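Local coordinates for protein intracellular serine protease (PDB 4ZOQ) that probably acts as a subtilisin-like serine endopeptidase, a lanthipeptide protease that cuts peptide bonds sequence-specifically, at residues B[252-257]-B[267-271]. Numbering follows the deposited sequence.
Sequences KGKDNT and KGYSL
The Lys267 side chain runs past the carbonyls of Lys252 and Lys254 to Asp255. Its CB packs 3.6 Å from the carbonyl O of Lys252, and CG and CD pass beside the carbonyl O of Lys254, CD at 3.6 Å. The chain bends at chi3 (-100°), and CE and NZ run side by side with the Asp255 carboxylate; the ion pair from NZ to Asp255 OD1 is long, 3.9 Å, and probably weak. A water beside Lys267 CB joins the Lys254 carbonyl O to the Gly268 backbone N, 2.8 Å from each. Gly268 CA also sits 3.9 Å from Lys252 CA.

Buried Asn256 supplies the direct hydrogen bond. A chi1 of 58° tucks CG over the residue's own backbone, and the amide turns ND2 toward the carbonyl O of Tyr269, 3.1 Å away. The bond is fairly straight, 161° at the hydrogen, and the acceptor lies close to the amide plane. ND2 also donates to the Ile265 carbonyl, so two backbone oxygens fix the amide's rotation. Replacing Asn256 by an alanine removes the amide, and the Tyr269 and Ile265 carbonyls would probably lose the donor they share, and with it the direct hydrogen bond between the segments.

Farther on, Thr257 CG2 touches Ser270 OG at 4.0 Å, while Thr257 OG1 caps helix 258-262 at Asp260 N and reaches the Leu271 carbonyl through a second water. Asp260 in turn accepts from Ser270 OG. The two segments belong to the connection, with the short helix 258-262, between antiparallel strands 246-249 and 269-272 of the subtilase fold, the latter leading to helix 275-297 with the predicted catalytic Ser276.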
ATOM      1  N   LYS B 252      -0.174  16.382 -12.016  1.00 41.68           N
ATOM      2  CA  LYS B 252       0.359  17.638 -12.509  1.00 45.45           C
ATOM      3  C   LYS B 252      -0.754  18.582 -12.983  1.00 45.00           C
ATOM      4  O   LYS B 252      -0.618  19.802 -12.909  1.00 46.03           O
ATOM      5  CB  LYS B 252       1.357  17.379 -13.634  1.00 47.52           C
ATOM      6  CG  LYS B 252       0.777  17.598 -15.000  1.00 63.19           C
ATOM      7  CD  LYS B 252       1.592  16.971 -16.115  1.00 62.41           C
ATOM      8  CE  LYS B 252       1.331  15.488 -16.224  1.00 59.49           C
ATOM      9  NZ  LYS B 252       2.247  14.930 -17.250  1.00 67.93           N
ATOM     10  N   GLY B 253      -1.867  18.030 -13.443  1.00 48.01           N
ATOM     11  CA  GLY B 253      -2.938  18.875 -13.926  1.00 48.03           C
ATOM     12  C   GLY B 253      -3.940  19.216 -12.849  1.00 52.67           C
ATOM     13  O   GLY B 253      -5.025  19.704 -13.149  1.00 57.40           O
ATOM     14  N   LYS B 254      -3.581  18.974 -11.593  1.00 49.14           N
ATOM     15  CA  LYS B 254      -4.488  19.212 -10.479  1.00 46.42           C
ATOM     16  C   LYS B 254      -3.909  20.353  -9.658  1.00 45.53           C
ATOM     17  O   LYS B 254      -2.700  20.446  -9.528  1.00 50.69           O
ATOM     18  CB  LYS B 254      -4.669  17.922  -9.662  1.00 47.53           C
ATOM     19  CG  LYS B 254      -5.832  17.934  -8.687  1.00 47.70           C
ATOM     20  CD  LYS B 254      -5.848  16.719  -7.761  1.00 46.66           C
ATOM     21  CE  LYS B 254      -6.933  16.873  -6.683  1.00 43.32           C
ATOM     22  NZ  LYS B 254      -8.236  16.303  -7.107  1.00 51.00           N
ATOM     23  N   ASP B 255      -4.744  21.254  -9.149  1.00 50.39           N
ATOM     24  CA  ASP B 255      -4.239  22.352  -8.310  1.00 50.36           C
ATOM     25  C   ASP B 255      -3.753  21.806  -6.974  1.00 44.78           C
ATOM     26  O   ASP B 255      -4.432  20.983  -6.363  1.00 46.11           O
ATOM     27  CB  ASP B 255      -5.317  23.410  -8.042  1.00 48.66           C
ATOM     28  CG  ASP B 255      -5.657  24.260  -9.262  1.00 61.55           C
ATOM     29  OD1 ASP B 255      -4.810  24.470 -10.177  1.00 60.83           O
ATOM     30  OD2 ASP B 255      -6.797  24.765  -9.273  1.00 64.97           O
ATOM     31  N   ASN B 256      -2.575  22.221  -6.524  1.00 40.60           N
ATOM     32  CA  ASN B 256      -2.140  21.806  -5.195  1.00 45.60           C
ATOM     33  C   ASN B 256      -2.638  22.827  -4.174  1.00 43.83           C
ATOM     34  O   ASN B 256      -3.395  23.726  -4.533  1.00 45.90           O
ATOM     35  CB  ASN B 256      -0.620  21.615  -5.131  1.00 39.56           C
ATOM     36  CG  ASN B 256       0.146  22.857  -5.504  1.00 41.52           C
ATOM     37  OD1 ASN B 256      -0.381  23.983  -5.458  1.00 36.32           O
ATOM     38  ND2 ASN B 256       1.405  22.660  -5.913  1.00 35.00           N
ATOM     39  N   THR B 257      -2.234  22.676  -2.914  1.00 39.15           N
ATOM     40  CA  THR B 257      -2.855  23.409  -1.811  1.00 39.80           C
ATOM     41  C   THR B 257      -2.323  24.817  -1.633  1.00 40.80           C
ATOM     42  O   THR B 257      -1.256  25.140  -2.138  1.00 43.22           O
ATOM     43  CB  THR B 257      -2.661  22.684  -0.471  1.00 41.81           C
ATOM     44  OG1 THR B 257      -1.351  22.984   0.055  1.00 41.11           O
ATOM     45  CG2 THR B 257      -2.870  21.175  -0.653  1.00 35.36           C
ATOM     46  N   LYS B 267       2.872  23.004  -9.487  1.00 42.71           N
ATOM     47  CA  LYS B 267       2.008  21.848  -9.622  1.00 40.44           C
ATOM     48  C   LYS B 267       2.787  20.613 -10.011  1.00 42.13           C
ATOM     49  O   LYS B 267       3.834  20.706 -10.640  1.00 37.81           O
ATOM     50  CB  LYS B 267       0.883  22.094 -10.608  1.00 47.30           C
ATOM     51  CG  LYS B 267      -0.205  23.015 -10.051  1.00 55.32           C
ATOM     52  CD  LYS B 267      -1.252  23.314 -11.140  1.00 60.16           C
ATOM     53  CE  LYS B 267      -1.040  24.665 -11.798  1.00 64.28           C
ATOM     54  NZ  LYS B 267      -2.006  24.826 -12.926  1.00 69.61           N
ATOM     55  N   GLY B 268       2.299  19.453  -9.572  1.00 43.35           N
ATOM     56  CA  GLY B 268       3.036  18.221  -9.763  1.00 38.16           C
ATOM     57  C   GLY B 268       3.651  17.759  -8.457  1.00 37.97           C
ATOM     58  O   GLY B 268       4.198  16.657  -8.392  1.00 37.05           O
ATOM     59  N   TYR B 269       3.645  18.642  -7.451  1.00 35.69           N
ATOM     60  CA  TYR B 269       4.146  18.316  -6.119  1.00 32.06           C
ATOM     61  C   TYR B 269       3.237  18.895  -5.061  1.00 36.66           C
ATOM     62  O   TYR B 269       2.553  19.896  -5.304  1.00 33.67           O
ATOM     63  CB  TYR B 269       5.585  18.818  -5.909  1.00 29.62           C
ATOM     64  CG  TYR B 269       6.516  18.352  -7.000  1.00 33.57           C
ATOM     65  CD1 TYR B 269       7.005  17.043  -7.015  1.00 31.44           C
ATOM     66  CD2 TYR B 269       6.898  19.211  -8.025  1.00 34.61           C
ATOM     67  CE1 TYR B 269       7.838  16.600  -8.033  1.00 31.91           C
ATOM     68  CE2 TYR B 269       7.748  18.779  -9.038  1.00 34.82           C
ATOM     69  CZ  TYR B 269       8.212  17.471  -9.036  1.00 34.09           C
ATOM     70  OH  TYR B 269       9.059  17.044 -10.036  1.00 39.81           O
ATOM     71  N   SER B 270       3.217  18.250  -3.890  1.00 34.02           N
ATOM     72  CA  SER B 270       2.446  18.742  -2.746  1.00 32.64           C
ATOM     73  C   SER B 270       3.062  18.286  -1.418  1.00 33.24           C
ATOM     74  O   SER B 270       3.607  17.178  -1.285  1.00 35.77           O
ATOM     75  CB  SER B 270       0.980  18.307  -2.820  1.00 35.20           C
ATOM     76  OG  SER B 270       0.204  18.884  -1.767  1.00 35.06           O
ATOM     77  N   LEU B 271       2.941  19.148  -0.429  1.00 30.58           N
ATOM     78  CA  LEU B 271       3.418  18.871   0.895  1.00 32.87           C
ATOM     79  C   LEU B 271       2.336  18.089   1.623  1.00 33.96           C
ATOM     80  O   LEU B 271       1.162  18.473   1.629  1.00 36.23           O
ATOM     81  CB  LEU B 271       3.730  20.188   1.588  1.00 33.34           C
ATOM     82  CG  LEU B 271       5.066  20.338   2.289  1.00 39.40           C
ATOM     83  CD1 LEU B 271       6.211  19.860   1.391  1.00 31.18           C
ATOM     84  CD2 LEU B 271       5.209  21.808   2.593  1.00 35.24           C
TER
HETATM   85  O   HOH W   1      -0.276  19.637  -8.500  1.00 41.43           O
HETATM   86  O   HOH W   2       0.569  21.329   1.097  1.00 36.60           O